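Local coordinates for oxysterol-binding protein homolog 1 (Saccharomyces cerevisiae, PDB 5H28), which carries sterols and other lipids between membranes through the cytosol, its ankyrin-repeat domain targeting it to the nucleus-vacuole junction by binding NVJ1, at residues Y47-A52 / L90-Y95; D100-L105 / L130-M135; F104-P109 / Q137-T142. All coordinates share one frame; numbering follows the deposited sequence.

Contact 1 of 3, residues Y47-A52 / L90-Y95; sequences YAVQVA and LHIAAY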
ATOM      1  N   TYR A  47     -11.420  -4.963 -18.250  1.00  6.21           N
ATOM      2  CA  TYR A  47     -12.473  -5.455 -19.123  1.00  4.88           C
ATOM      3  C   TYR A  47     -13.255  -6.602 -18.501  1.00  5.66           C
ATOM      4  O   TYR A  47     -14.460  -6.715 -18.707  1.00  7.20           O
ATOM      5  CB  TYR A  47     -11.889  -5.876 -20.476  1.00  6.19           C
ATOM      6  CG  TYR A  47     -11.291  -4.720 -21.251  1.00  8.20           C
ATOM      7  CD1 TYR A  47     -11.991  -3.524 -21.398  1.00  8.60           C
ATOM      8  CD2 TYR A  47     -10.028  -4.819 -21.830  1.00 10.73           C
ATOM      9  CE1 TYR A  47     -11.447  -2.452 -22.100  1.00  9.59           C
ATOM     10  CE2 TYR A  47      -9.474  -3.747 -22.536  1.00 10.48           C
ATOM     11  CZ  TYR A  47     -10.191  -2.571 -22.664  1.00 10.49           C
ATOM     12  OH  TYR A  47      -9.654  -1.505 -23.353  1.00 13.55           O
ATOM     13  N   ALA A  48     -12.579  -7.449 -17.734  1.00  5.41           N
ATOM     14  CA  ALA A  48     -13.257  -8.569 -17.096  1.00  5.63           C
ATOM     15  C   ALA A  48     -14.232  -8.055 -16.049  1.00  5.52           C
ATOM     16  O   ALA A  48     -15.337  -8.574 -15.919  1.00  5.90           O
ATOM     17  CB  ALA A  48     -12.246  -9.501 -16.460  1.00  6.31           C
ATOM     18  N   VAL A  49     -13.823  -7.038 -15.295  1.00  6.03           N
ATOM     19  CA  VAL A  49     -14.697  -6.466 -14.278  1.00  7.54           C
ATOM     20  C   VAL A  49     -15.956  -5.899 -14.935  1.00  8.01           C
ATOM     21  O   VAL A  49     -17.035  -5.907 -14.343  1.00 10.01           O
ATOM     22  CB  VAL A  49     -13.974  -5.345 -13.490  1.00  8.77           C
ATOM     23  CG1 VAL A  49     -14.973  -4.544 -12.661  1.00 12.02           C
ATOM     24  CG2 VAL A  49     -12.921  -5.956 -12.588  1.00 11.01           C
ATOM     25  N   GLN A  50     -15.825  -5.430 -16.168  1.00  8.21           N
ATOM     26  CA  GLN A  50     -16.968  -4.859 -16.861  1.00  7.88           C
ATOM     27  C   GLN A  50     -17.937  -5.857 -17.481  1.00  9.33           C
ATOM     28  O   GLN A  50     -19.136  -5.592 -17.539  1.00 10.68           O
ATOM     29  CB  GLN A  50     -16.497  -3.896 -17.956  1.00  9.91           C
ATOM     30  CG  GLN A  50     -15.757  -2.684 -17.437  1.00 11.94           C
ATOM     31  CD  GLN A  50     -15.552  -1.631 -18.505  1.00 14.25           C
ATOM     32  OE1 GLN A  50     -14.978  -1.901 -19.560  1.00 17.44           O
ATOM     33  NE2 GLN A  50     -16.023  -0.420 -18.233  1.00 14.06           N
ATOM     34  N   VAL A  51     -17.440  -7.009 -17.926  1.00  7.46           N
ATOM     35  CA  VAL A  51     -18.321  -7.957 -18.604  1.00  8.81           C
ATOM     36  C   VAL A  51     -18.348  -9.420 -18.172  1.00  8.05           C
ATOM     37  O   VAL A  51     -19.313 -10.128 -18.472  1.00 10.43           O
ATOM     38  CB  VAL A  51     -18.028  -7.964 -20.132  1.00  9.07           C
ATOM     39  CG1 VAL A  51     -17.939  -6.543 -20.658  1.00 13.63           C
ATOM     40  CG2 VAL A  51     -16.733  -8.726 -20.422  1.00 10.12           C
ATOM     41  N   ALA A  52     -17.321  -9.877 -17.466  1.00  8.05           N
ATOM     42  CA  ALA A  52     -17.229 -11.287 -17.096  1.00  7.89           C
ATOM     43  C   ALA A  52     -17.826 -11.738 -15.768  1.00  6.50           C
ATOM     44  O   ALA A  52     -18.015 -10.941 -14.853  1.00  7.72           O
ATOM     45  CB  ALA A  52     -15.761 -11.723 -17.162  1.00  7.47           C
ATOM     46  N   LEU A  90     -10.657  -1.721  -9.334  1.00  4.39           N
ATOM     47  CA  LEU A  90     -11.509  -1.453  -8.177  1.00  4.81           C
ATOM     48  C   LEU A  90     -12.405  -0.241  -8.442  1.00  6.05           C
ATOM     49  O   LEU A  90     -13.567  -0.234  -8.041  1.00  5.95           O
ATOM     50  CB  LEU A  90     -10.654  -1.218  -6.929  1.00  5.59           C
ATOM     51  CG  LEU A  90     -11.403  -1.055  -5.603  1.00  4.74           C
ATOM     52  CD1 LEU A  90     -12.142  -2.340  -5.242  1.00  8.29           C
ATOM     53  CD2 LEU A  90     -10.406  -0.691  -4.510  1.00  7.79           C
ATOM     54  N   HIS A  91     -11.872   0.782  -9.112  1.00  6.06           N
ATOM     55  CA  HIS A  91     -12.676   1.963  -9.438  1.00  4.00           C
ATOM     56  C   HIS A  91     -13.830   1.552 -10.344  1.00  5.21           C
ATOM     57  O   HIS A  91     -14.970   1.982 -10.160  1.00  4.55           O
ATOM     58  CB  HIS A  91     -11.866   3.012 -10.207  1.00  4.56           C
ATOM     59  CG  HIS A  91     -10.963   3.852  -9.358  1.00  3.90           C
ATOM     60  ND1 HIS A  91      -9.684   3.465  -9.025  1.00  5.17           N
ATOM     61  CD2 HIS A  91     -11.129   5.091  -8.835  1.00  4.15           C
ATOM     62  CE1 HIS A  91      -9.098   4.431  -8.341  1.00  5.73           C
ATOM     63  NE2 HIS A  91      -9.952   5.430  -8.213  1.00  5.14           N
ATOM     64  N   ILE A  92     -13.516   0.730 -11.339  1.00  4.35           N
ATOM     65  CA  ILE A  92     -14.513   0.270 -12.292  1.00  6.13           C
ATOM     66  C   ILE A  92     -15.568  -0.597 -11.612  1.00  4.78           C
ATOM     67  O   ILE A  92     -16.763  -0.440 -11.857  1.00  6.54           O
ATOM     68  CB  ILE A  92     -13.842  -0.525 -13.448  1.00  7.02           C
ATOM     69  CG1 ILE A  92     -12.775   0.339 -14.136  1.00  8.06           C
ATOM     70  CG2 ILE A  92     -14.893  -0.992 -14.446  1.00  8.57           C
ATOM     71  CD1 ILE A  92     -13.276   1.639 -14.739  1.00  8.29           C
ATOM     72  N   ALA A  93     -15.126  -1.508 -10.753  1.00  5.41           N
ATOM     73  CA  ALA A  93     -16.049  -2.390 -10.054  1.00  5.20           C
ATOM     74  C   ALA A  93     -16.989  -1.607  -9.143  1.00  6.31           C
ATOM     75  O   ALA A  93     -18.180  -1.904  -9.068  1.00  6.70           O
ATOM     76  CB  ALA A  93     -15.272  -3.421  -9.247  1.00  6.08           C
ATOM     77  N   ALA A  94     -16.447  -0.615  -8.445  1.00  6.79           N
ATOM     78  CA  ALA A  94     -17.243   0.204  -7.540  1.00  6.48           C
ATOM     79  C   ALA A  94     -18.284   1.006  -8.312  1.00  6.79           C
ATOM     80  O   ALA A  94     -19.455   1.046  -7.939  1.00  7.88           O
ATOM     81  CB  ALA A  94     -16.336   1.145  -6.755  1.00  6.37           C
ATOM     82  N   TYR A  95     -17.861   1.642  -9.395  1.00  6.82           N
ATOM     83  CA  TYR A  95     -18.791   2.436 -10.178  1.00  7.49           C
ATOM     84  C   TYR A  95     -19.896   1.590 -10.808  1.00  7.16           C
ATOM     85  O   TYR A  95     -21.054   2.015 -10.864  1.00  8.27           O
ATOM     86  CB  TYR A  95     -18.058   3.197 -11.282  1.00  8.36           C
ATOM     87  CG  TYR A  95     -18.994   4.042 -12.106  1.00  9.70           C
ATOM     88  CD1 TYR A  95     -19.613   5.165 -11.556  1.00 11.26           C
ATOM     89  CD2 TYR A  95     -19.328   3.677 -13.408  1.00  9.72           C
ATOM     90  CE1 TYR A  95     -20.547   5.900 -12.278  1.00 11.15           C
ATOM     91  CE2 TYR A  95     -20.259   4.405 -14.141  1.00  8.60           C
ATOM     92  CZ  TYR A  95     -20.866   5.511 -13.568  1.00  9.91           C
ATOM     93  OH  TYR A  95     -21.800   6.217 -14.286  1.00 10.93           O
TER
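Val-49 and Ala-93 mark the closest approach of the two backbones, with the CA of Val-49 6.0 Å from the CA of Ala-93. The helical segments 47-51 and 90-95 run almost parallel, their axes 9.1 Å apart and inclined at 12°, and the first of them stops at Val-51, so that Ala-52 already leaves helical geometry. Val-49 points at the second helix. Its first torsion (chi1 167°) sets CG1 opposite the backbone N and lays this methyl on the main chain of Ala-93: CG1 of Val-49 is 3.5 Å from CA of Ala-93 and 3.6 Å from CB of Ala-93. The same methyl meets the branch methyl of Ile-92, with CG1 of Val-49 4.0 Å from CG2 of Ile-92. That CG2 has a second neighbour in Gln-50, whose aliphatic CG comes within 3.5 Å of CG2 of Ile-92 as the two side chains pass at a slant. The amide end of Gln-50 follows: NE2 lies 4.0 Å from CG2 of Ile-92, grazing the methyl. CG2 of Ile-92 thus touches both a buried valine and a partly exposed glutamine. The two helices belong to the first and second predicted ankyrin repeats, and the contact is the side-by-side packing of successive repeats; this chain is the NVJ1-binding ankyrin-repeat domain of a protein that binds its sterols and phospholipids in another domain. Ile-101 of helix 99-106 packs against both Val-49 and Ala-93. Between the two segments the contact is one of apolar surfaces, where the small side chain of Ala-93 lets a methyl settle on the backbone; the directional bonds come from just beyond the second helix, Arg-98 NH1 bonding O of Val-49 and of Ala-52, and Gln-96 NE2 bonding O of Gln-50.

Contact 2 of 3, residues D100-L105 / L130-M135; sequences DIVAFL and LNIAQM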
ATOM      1  N   ASP A 100     -19.597  -7.824  -5.177  1.00  7.55           N
ATOM      2  CA  ASP A 100     -18.827  -9.032  -4.932  1.00  7.82           C
ATOM      3  C   ASP A 100     -17.401  -8.906  -5.460  1.00  7.82           C
ATOM      4  O   ASP A 100     -16.465  -9.409  -4.844  1.00  8.18           O
ATOM      5  CB  ASP A 100     -19.547 -10.260  -5.515  1.00  9.62           C
ATOM      6  CG  ASP A 100     -19.866 -10.130  -6.996  1.00  9.62           C
ATOM      7  OD1 ASP A 100     -19.919  -8.998  -7.527  1.00  8.38           O
ATOM      8  OD2 ASP A 100     -20.091 -11.180  -7.631  1.00 10.63           O
ATOM      9  N   ILE A 101     -17.227  -8.211  -6.581  1.00  7.32           N
ATOM     10  CA  ILE A 101     -15.894  -8.019  -7.147  1.00  7.80           C
ATOM     11  C   ILE A 101     -15.120  -7.056  -6.250  1.00  6.60           C
ATOM     12  O   ILE A 101     -13.924  -7.230  -6.010  1.00  6.32           O
ATOM     13  CB  ILE A 101     -15.957  -7.417  -8.566  1.00  6.74           C
ATOM     14  CG1 ILE A 101     -16.730  -8.342  -9.499  1.00  9.97           C
ATOM     15  CG2 ILE A 101     -14.552  -7.195  -9.103  1.00  7.99           C
ATOM     16  CD1 ILE A 101     -16.780  -7.813 -10.908  1.00 14.02           C
ATOM     17  N   VAL A 102     -15.809  -6.026  -5.768  1.00  6.26           N
ATOM     18  CA  VAL A 102     -15.190  -5.057  -4.878  1.00  6.71           C
ATOM     19  C   VAL A 102     -14.666  -5.761  -3.626  1.00  6.52           C
ATOM     20  O   VAL A 102     -13.517  -5.570  -3.236  1.00  6.17           O
ATOM     21  CB  VAL A 102     -16.201  -3.960  -4.461  1.00  5.34           C
ATOM     22  CG1 VAL A 102     -15.619  -3.090  -3.356  1.00  7.61           C
ATOM     23  CG2 VAL A 102     -16.554  -3.092  -5.662  1.00  7.96           C
ATOM     24  N   ALA A 103     -15.508  -6.578  -2.999  1.00  6.79           N
ATOM     25  CA  ALA A 103     -15.103  -7.285  -1.794  1.00  7.51           C
ATOM     26  C   ALA A 103     -13.939  -8.233  -2.062  1.00  7.52           C
ATOM     27  O   ALA A 103     -13.009  -8.328  -1.257  1.00  7.62           O
ATOM     28  CB  ALA A 103     -16.284  -8.052  -1.215  1.00  6.98           C
ATOM     29  N   PHE A 104     -13.989  -8.929  -3.194  1.00  6.75           N
ATOM     30  CA  PHE A 104     -12.930  -9.860  -3.562  1.00  6.33           C
ATOM     31  C   PHE A 104     -11.611  -9.117  -3.732  1.00  6.65           C
ATOM     32  O   PHE A 104     -10.588  -9.516  -3.184  1.00  7.18           O
ATOM     33  CB  PHE A 104     -13.292 -10.584  -4.864  1.00  8.31           C
ATOM     34  CG  PHE A 104     -12.164 -11.386  -5.450  1.00  9.03           C
ATOM     35  CD1 PHE A 104     -11.668 -12.508  -4.794  1.00 11.34           C
ATOM     36  CD2 PHE A 104     -11.594 -11.017  -6.666  1.00 10.12           C
ATOM     37  CE1 PHE A 104     -10.623 -13.251  -5.338  1.00 10.69           C
ATOM     38  CE2 PHE A 104     -10.546 -11.756  -7.219  1.00 10.26           C
ATOM     39  CZ  PHE A 104     -10.062 -12.874  -6.554  1.00 11.61           C
ATOM     40  N   LEU A 105     -11.634  -8.027  -4.489  1.00  6.83           N
ATOM     41  CA  LEU A 105     -10.415  -7.262  -4.701  1.00  6.63           C
ATOM     42  C   LEU A 105      -9.845  -6.716  -3.389  1.00  6.96           C
ATOM     43  O   LEU A 105      -8.630  -6.745  -3.173  1.00  6.39           O
ATOM     44  CB  LEU A 105     -10.676  -6.118  -5.685  1.00  6.47           C
ATOM     45  CG  LEU A 105     -10.970  -6.513  -7.136  1.00  6.66           C
ATOM     46  CD1 LEU A 105     -11.360  -5.269  -7.927  1.00  6.89           C
ATOM     47  CD2 LEU A 105      -9.754  -7.196  -7.755  1.00  9.89           C
ATOM     48  N   LEU A 130     -24.453   3.333  -2.071  1.00  9.47           N
ATOM     49  CA  LEU A 130     -23.787   3.594  -0.799  1.00  9.07           C
ATOM     50  C   LEU A 130     -23.653   2.381   0.117  1.00  9.61           C
ATOM     51  O   LEU A 130     -22.901   2.424   1.093  1.00  9.52           O
ATOM     52  CB  LEU A 130     -24.474   4.749  -0.067  1.00 10.86           C
ATOM     53  CG  LEU A 130     -24.435   6.074  -0.835  1.00 13.00           C
ATOM     54  CD1 LEU A 130     -25.086   7.158   0.007  1.00 15.93           C
ATOM     55  CD2 LEU A 130     -22.992   6.451  -1.169  1.00 16.28           C
ATOM     56  N   ASN A 131     -24.372   1.304  -0.188  1.00  8.68           N
ATOM     57  CA  ASN A 131     -24.251   0.088   0.606  1.00 10.02           C
ATOM     58  C   ASN A 131     -22.886  -0.514   0.262  1.00  8.62           C
ATOM     59  O   ASN A 131     -22.194  -1.056   1.126  1.00  8.96           O
ATOM     60  CB  ASN A 131     -25.376  -0.898   0.268  1.00 12.43           C
ATOM     61  CG  ASN A 131     -25.223  -2.227   0.987  1.00 15.51           C
ATOM     62  OD1 ASN A 131     -24.973  -2.267   2.192  1.00 18.02           O
ATOM     63  ND2 ASN A 131     -25.382  -3.323   0.252  1.00 17.17           N
ATOM     64  N   ILE A 132     -22.496  -0.420  -1.005  1.00  7.57           N
ATOM     65  CA  ILE A 132     -21.196  -0.932  -1.412  1.00  6.23           C
ATOM     66  C   ILE A 132     -20.128  -0.021  -0.799  1.00  6.48           C
ATOM     67  O   ILE A 132     -19.103  -0.496  -0.310  1.00  5.98           O
ATOM     68  CB  ILE A 132     -21.056  -0.962  -2.958  1.00  6.98           C
ATOM     69  CG1 ILE A 132     -22.015  -2.004  -3.539  1.00  7.86           C
ATOM     70  CG2 ILE A 132     -19.613  -1.293  -3.352  1.00  8.06           C
ATOM     71  CD1 ILE A 132     -22.007  -2.091  -5.061  1.00  9.72           C
ATOM     72  N   ALA A 133     -20.382   1.285  -0.804  1.00  5.88           N
ATOM     73  CA  ALA A 133     -19.429   2.233  -0.228  1.00  6.22           C
ATOM     74  C   ALA A 133     -19.222   1.935   1.258  1.00  6.96           C
ATOM     75  O   ALA A 133     -18.096   1.976   1.756  1.00  7.08           O
ATOM     76  CB  ALA A 133     -19.925   3.668  -0.414  1.00  5.91           C
ATOM     77  N   GLN A 134     -20.308   1.640   1.967  1.00  7.93           N
ATOM     78  CA  GLN A 134     -20.212   1.336   3.389  1.00  8.73           C
ATOM     79  C   GLN A 134     -19.346   0.101   3.621  1.00  8.65           C
ATOM     80  O   GLN A 134     -18.513   0.077   4.529  1.00  9.45           O
ATOM     81  CB  GLN A 134     -21.614   1.132   3.977  1.00 11.59           C
ATOM     82  CG  GLN A 134     -21.622   0.718   5.435  1.00 18.39           C
ATOM     83  CD  GLN A 134     -21.586  -0.784   5.618  1.00 19.18           C
ATOM     84  OE1 GLN A 134     -21.326  -1.280   6.712  1.00 24.31           O
ATOM     85  NE2 GLN A 134     -21.863  -1.522   4.546  1.00 24.20           N
ATOM     86  N   MET A 135     -19.534  -0.916   2.788  1.00  7.87           N
ATOM     87  CA  MET A 135     -18.760  -2.145   2.894  1.00  6.67           C
ATOM     88  C   MET A 135     -17.276  -1.855   2.668  1.00  8.47           C
ATOM     89  O   MET A 135     -16.412  -2.414   3.346  1.00  8.01           O
ATOM     90  CB  MET A 135     -19.280  -3.169   1.880  1.00  8.17           C
ATOM     91  CG  MET A 135     -18.459  -4.442   1.767  1.00 10.37           C
ATOM     92  SD  MET A 135     -17.186  -4.333   0.497  1.00 14.70           S
ATOM     93  CE  MET A 135     -18.182  -4.387  -0.987  1.00 11.64           C
TER
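Met-135 reaches Val-102 and Ala-103 through a chain that starts extended and then folds. CG stands opposite the backbone N (chi1 173°), which sends the chain toward the other helix; chi2, at -92°, lies away from a staggered position, and a further bend at chi3 turns the terminal methyl back along its partner. CE of Met-135 therefore does most of the touching, 3.7 Å from CG1 of Val-102 and 4.0 Å from CB of Val-102. It also comes down on the main chain of the next residue, with CE of Met-135 4.0 Å from N of Ala-103, and stands 4.1 Å from CB of Ala-103. The sulfur keeps to the alanine, SD of Met-135 lying 4.2 Å from CB of Ala-103, while the methionine and valine side chains pass at a slant. Val-102 spends its other methyl differently: CG2 of Val-102 is 4.2 Å from CG2 of Ile-132, a looser touch one turn earlier on the facing helix. Segments 100-105 and 130-135 run nearly parallel, their axes 10.4 Å apart at 11°. Helix 99-106 comes from the second predicted ankyrin repeat and here packs on the beginning of the long helix 130-156; on its other flanks Val-102 leans on Leu-90 and Ala-93, and Ile-101 on Ile-57. Met-135 covers the larger part of the contact from its side, and Ile-132 adds the single looser touch. The contact is van der Waals packing, most of it made by the terminal methyl of Met-135.

Contact 3 of 3, residues F104-P109 / Q137-T142; sequences FLLDQP and QVKRST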
ATOM      1  N   PHE A 104     -13.989  -8.929  -3.194  1.00  6.75           N
ATOM      2  CA  PHE A 104     -12.930  -9.860  -3.562  1.00  6.33           C
ATOM      3  C   PHE A 104     -11.611  -9.117  -3.732  1.00  6.65           C
ATOM      4  O   PHE A 104     -10.588  -9.516  -3.184  1.00  7.18           O
ATOM      5  CB  PHE A 104     -13.292 -10.584  -4.864  1.00  8.31           C
ATOM      6  CG  PHE A 104     -12.164 -11.386  -5.450  1.00  9.03           C
ATOM      7  CD1 PHE A 104     -11.668 -12.508  -4.794  1.00 11.34           C
ATOM      8  CD2 PHE A 104     -11.594 -11.017  -6.666  1.00 10.12           C
ATOM      9  CE1 PHE A 104     -10.623 -13.251  -5.338  1.00 10.69           C
ATOM     10  CE2 PHE A 104     -10.546 -11.756  -7.219  1.00 10.26           C
ATOM     11  CZ  PHE A 104     -10.062 -12.874  -6.554  1.00 11.61           C
ATOM     12  N   LEU A 105     -11.634  -8.027  -4.489  1.00  6.83           N
ATOM     13  CA  LEU A 105     -10.415  -7.262  -4.701  1.00  6.63           C
ATOM     14  C   LEU A 105      -9.845  -6.716  -3.389  1.00  6.96           C
ATOM     15  O   LEU A 105      -8.630  -6.745  -3.173  1.00  6.39           O
ATOM     16  CB  LEU A 105     -10.676  -6.118  -5.685  1.00  6.47           C
ATOM     17  CG  LEU A 105     -10.970  -6.513  -7.136  1.00  6.66           C
ATOM     18  CD1 LEU A 105     -11.360  -5.269  -7.927  1.00  6.89           C
ATOM     19  CD2 LEU A 105      -9.754  -7.196  -7.755  1.00  9.89           C
ATOM     20  N   LEU A 106     -10.717  -6.234  -2.503  1.00  6.96           N
ATOM     21  CA  LEU A 106     -10.265  -5.691  -1.225  1.00  7.05           C
ATOM     22  C   LEU A 106      -9.638  -6.749  -0.319  1.00  6.38           C
ATOM     23  O   LEU A 106      -8.934  -6.410   0.629  1.00  7.61           O
ATOM     24  CB  LEU A 106     -11.420  -4.993  -0.498  1.00  7.11           C
ATOM     25  CG  LEU A 106     -11.830  -3.649  -1.112  1.00  7.12           C
ATOM     26  CD1 LEU A 106     -13.044  -3.088  -0.402  1.00  9.29           C
ATOM     27  CD2 LEU A 106     -10.663  -2.679  -1.017  1.00  8.09           C
ATOM     28  N   ASP A 107      -9.882  -8.024  -0.614  1.00  9.05           N
ATOM     29  CA  ASP A 107      -9.304  -9.099   0.192  1.00 10.33           C
ATOM     30  C   ASP A 107      -7.976  -9.610  -0.362  1.00 10.51           C
ATOM     31  O   ASP A 107      -7.352 -10.487   0.229  1.00 11.17           O
ATOM     32  CB  ASP A 107     -10.272 -10.283   0.308  1.00 12.03           C
ATOM     33  CG  ASP A 107     -11.455  -9.990   1.211  1.00 15.89           C
ATOM     34  OD1 ASP A 107     -11.311  -9.166   2.141  1.00 19.07           O
ATOM     35  OD2 ASP A 107     -12.527 -10.597   1.000  1.00 19.31           O
ATOM     36  N   GLN A 108      -7.536  -9.068  -1.493  1.00  8.12           N
ATOM     37  CA  GLN A 108      -6.283  -9.517  -2.094  1.00  7.91           C
ATOM     38  C   GLN A 108      -5.058  -8.882  -1.452  1.00  7.58           C
ATOM     39  O   GLN A 108      -5.066  -7.706  -1.102  1.00  8.76           O
ATOM     40  CB  GLN A 108      -6.287  -9.233  -3.595  1.00  5.48           C
ATOM     41  CG  GLN A 108      -7.436  -9.904  -4.321  1.00  8.14           C
ATOM     42  CD  GLN A 108      -7.575 -11.360  -3.936  1.00  9.18           C
ATOM     43  OE1 GLN A 108      -6.691 -12.173  -4.206  1.00 11.39           O
ATOM     44  NE2 GLN A 108      -8.683 -11.695  -3.286  1.00 10.96           N
ATOM     45  N   PRO A 109      -3.982  -9.665  -1.299  1.00  9.29           N
ATOM     46  CA  PRO A 109      -2.722  -9.221  -0.697  1.00  9.35           C
ATOM     47  C   PRO A 109      -2.100  -7.952  -1.285  1.00  9.43           C
ATOM     48  O   PRO A 109      -1.577  -7.118  -0.547  1.00  9.55           O
ATOM     49  CB  PRO A 109      -1.810 -10.431  -0.885  1.00 10.95           C
ATOM     50  CG  PRO A 109      -2.757 -11.576  -0.801  1.00 11.09           C
ATOM     51  CD  PRO A 109      -3.919 -11.097  -1.639  1.00  9.53           C
ATOM     52  N   GLN A 137     -15.783   0.980   3.248  1.00  8.34           N
ATOM     53  CA  GLN A 137     -15.334   1.763   4.392  1.00  9.53           C
ATOM     54  C   GLN A 137     -15.021   0.854   5.572  1.00  9.97           C
ATOM     55  O   GLN A 137     -14.003   1.022   6.243  1.00 11.16           O
ATOM     56  CB  GLN A 137     -16.417   2.771   4.791  1.00 13.27           C
ATOM     57  CG  GLN A 137     -16.055   3.643   5.980  1.00 19.92           C
ATOM     58  CD  GLN A 137     -14.897   4.572   5.688  1.00 25.30           C
ATOM     59  OE1 GLN A 137     -14.972   5.415   4.791  1.00 29.54           O
ATOM     60  NE2 GLN A 137     -13.815   4.425   6.445  1.00 28.52           N
ATOM     61  N   VAL A 138     -15.902  -0.108   5.823  1.00 10.40           N
ATOM     62  CA  VAL A 138     -15.707  -1.035   6.924  1.00 11.69           C
ATOM     63  C   VAL A 138     -14.496  -1.926   6.669  1.00 10.47           C
ATOM     64  O   VAL A 138     -13.694  -2.157   7.574  1.00  9.18           O
ATOM     65  CB  VAL A 138     -16.964  -1.902   7.153  1.00 13.36           C
ATOM     66  CG1 VAL A 138     -16.707  -2.927   8.248  1.00 13.40           C
ATOM     67  CG2 VAL A 138     -18.136  -1.009   7.544  1.00 15.48           C
ATOM     68  N   LYS A 139     -14.346  -2.417   5.441  1.00  9.19           N
ATOM     69  CA  LYS A 139     -13.198  -3.264   5.128  1.00  9.52           C
ATOM     70  C   LYS A 139     -11.902  -2.477   5.285  1.00  8.42           C
ATOM     71  O   LYS A 139     -10.906  -2.995   5.789  1.00  8.73           O
ATOM     72  CB  LYS A 139     -13.309  -3.831   3.711  1.00 11.73           C
ATOM     73  CG  LYS A 139     -14.229  -5.038   3.613  1.00 14.68           C
ATOM     74  CD  LYS A 139     -14.218  -5.624   2.215  1.00 16.97           C
ATOM     75  CE  LYS A 139     -14.947  -6.954   2.164  1.00 18.58           C
ATOM     76  NZ  LYS A 139     -14.267  -7.987   3.004  1.00 20.87           N
ATOM     77  N   ARG A 140     -11.910  -1.218   4.865  1.00  7.40           N
ATOM     78  CA  ARG A 140     -10.713  -0.405   5.013  1.00  8.45           C
ATOM     79  C   ARG A 140     -10.395  -0.173   6.487  1.00  8.35           C
ATOM     80  O   ARG A 140      -9.233  -0.265   6.896  1.00  7.14           O
ATOM     81  CB  ARG A 140     -10.865   0.950   4.318  1.00  8.41           C
ATOM     82  CG  ARG A 140      -9.710   1.891   4.652  1.00 11.47           C
ATOM     83  CD  ARG A 140      -9.731   3.171   3.846  1.00 14.33           C
ATOM     84  NE  ARG A 140      -9.410   2.938   2.444  1.00 13.66           N
ATOM     85  CZ  ARG A 140      -9.290   3.906   1.543  1.00 16.90           C
ATOM     86  NH1 ARG A 140      -9.000   3.612   0.286  1.00 17.23           N
ATOM     87  NH2 ARG A 140      -9.457   5.170   1.905  1.00 19.38           N
ATOM     88  N   SER A 141     -11.418   0.118   7.289  1.00  8.17           N
ATOM     89  CA  SER A 141     -11.191   0.375   8.708  1.00  8.77           C
ATOM     90  C   SER A 141     -10.613  -0.853   9.400  1.00  8.34           C
ATOM     91  O   SER A 141      -9.743  -0.733  10.267  1.00  8.19           O
ATOM     92  CB  SER A 141     -12.486   0.831   9.398  1.00 10.57           C
ATOM     93  OG  SER A 141     -13.486  -0.171   9.384  1.00 16.62           O
ATOM     94  N   THR A 142     -11.074  -2.034   9.002  1.00  8.99           N
ATOM     95  CA  THR A 142     -10.572  -3.267   9.588  1.00  8.95           C
ATOM     96  C   THR A 142      -9.105  -3.441   9.210  1.00  9.09           C
ATOM     97  O   THR A 142      -8.269  -3.767  10.056  1.00  8.77           O
ATOM     98  CB  THR A 142     -11.386  -4.487   9.102  1.00 10.81           C
ATOM     99  OG1 THR A 142     -12.732  -4.379   9.583  1.00 13.23           O
ATOM    100  CG2 THR A 142     -10.777  -5.779   9.617  1.00 12.05           C
TER
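Lys-139 runs its aliphatic chain over Leu-106 and delivers its charge to Asp-107. Its CB, directed at the other segment, lies 4.2 Å from CD1 of Leu-106. Two carbons farther out CD of Lys-139 makes the closer apolar touch, 3.8 Å from CD1 of Leu-106 and 3.9 Å from CB of Leu-106, the two side chains passing at a slant. CE leans on the methyl of Ala-103, one turn earlier on helix 99-106. The chain is extended up to CE; a turn in the last torsion (chi4 -64°) then brings NZ of Lys-139 to the carboxylate, 3.3 Å from OD1 of Asp-107 and 3.7 Å from OD2 of Asp-107. The salt bridge includes one weak hydrogen bond, to OD1, and the two side chains meet nearly at right angles. With alanine at this position, Asp-107 is likely to lose its positive partner and CD1 of Leu-106 the carbons that cover it. Just past the helix, Gln-108 folds back so that NE2 bonds O of Phe-104 (2.9 Å), entering from the face of the carbonyl away from Asp-107 N. Arg-140 forms a salt bridge with Asp-113, in the loop between helices 99-106 and 130-156. Segment 104-109 ends helix 99-106 in the second predicted ankyrin repeat: helix 54-64 meets Phe-104 and Gln-108 through Val-61, helix 89-95 packs Leu-90 on Leu-105 and Leu-106, and the long helix 130-156 brings Lys-139 over Leu-106.

How the contacts relate
From the N terminus, contact 1 comes first: it joins helix 44-51 to helix 89-95 and closes a loop that holds helix 54-64 and the long connection after it. The chain then turns into helix 99-106, where contacts 2 and 3 both start, in series with contact 1. These two share Phe-104 and Leu-105 and close at successive turns of helix 130-156, the later start meeting the later end. The successive helices 89-95 and 99-106 pack together and so join contact 1 to the other two. Together the three contacts tie the first two predicted ankyrin repeats to the long helix 130-156.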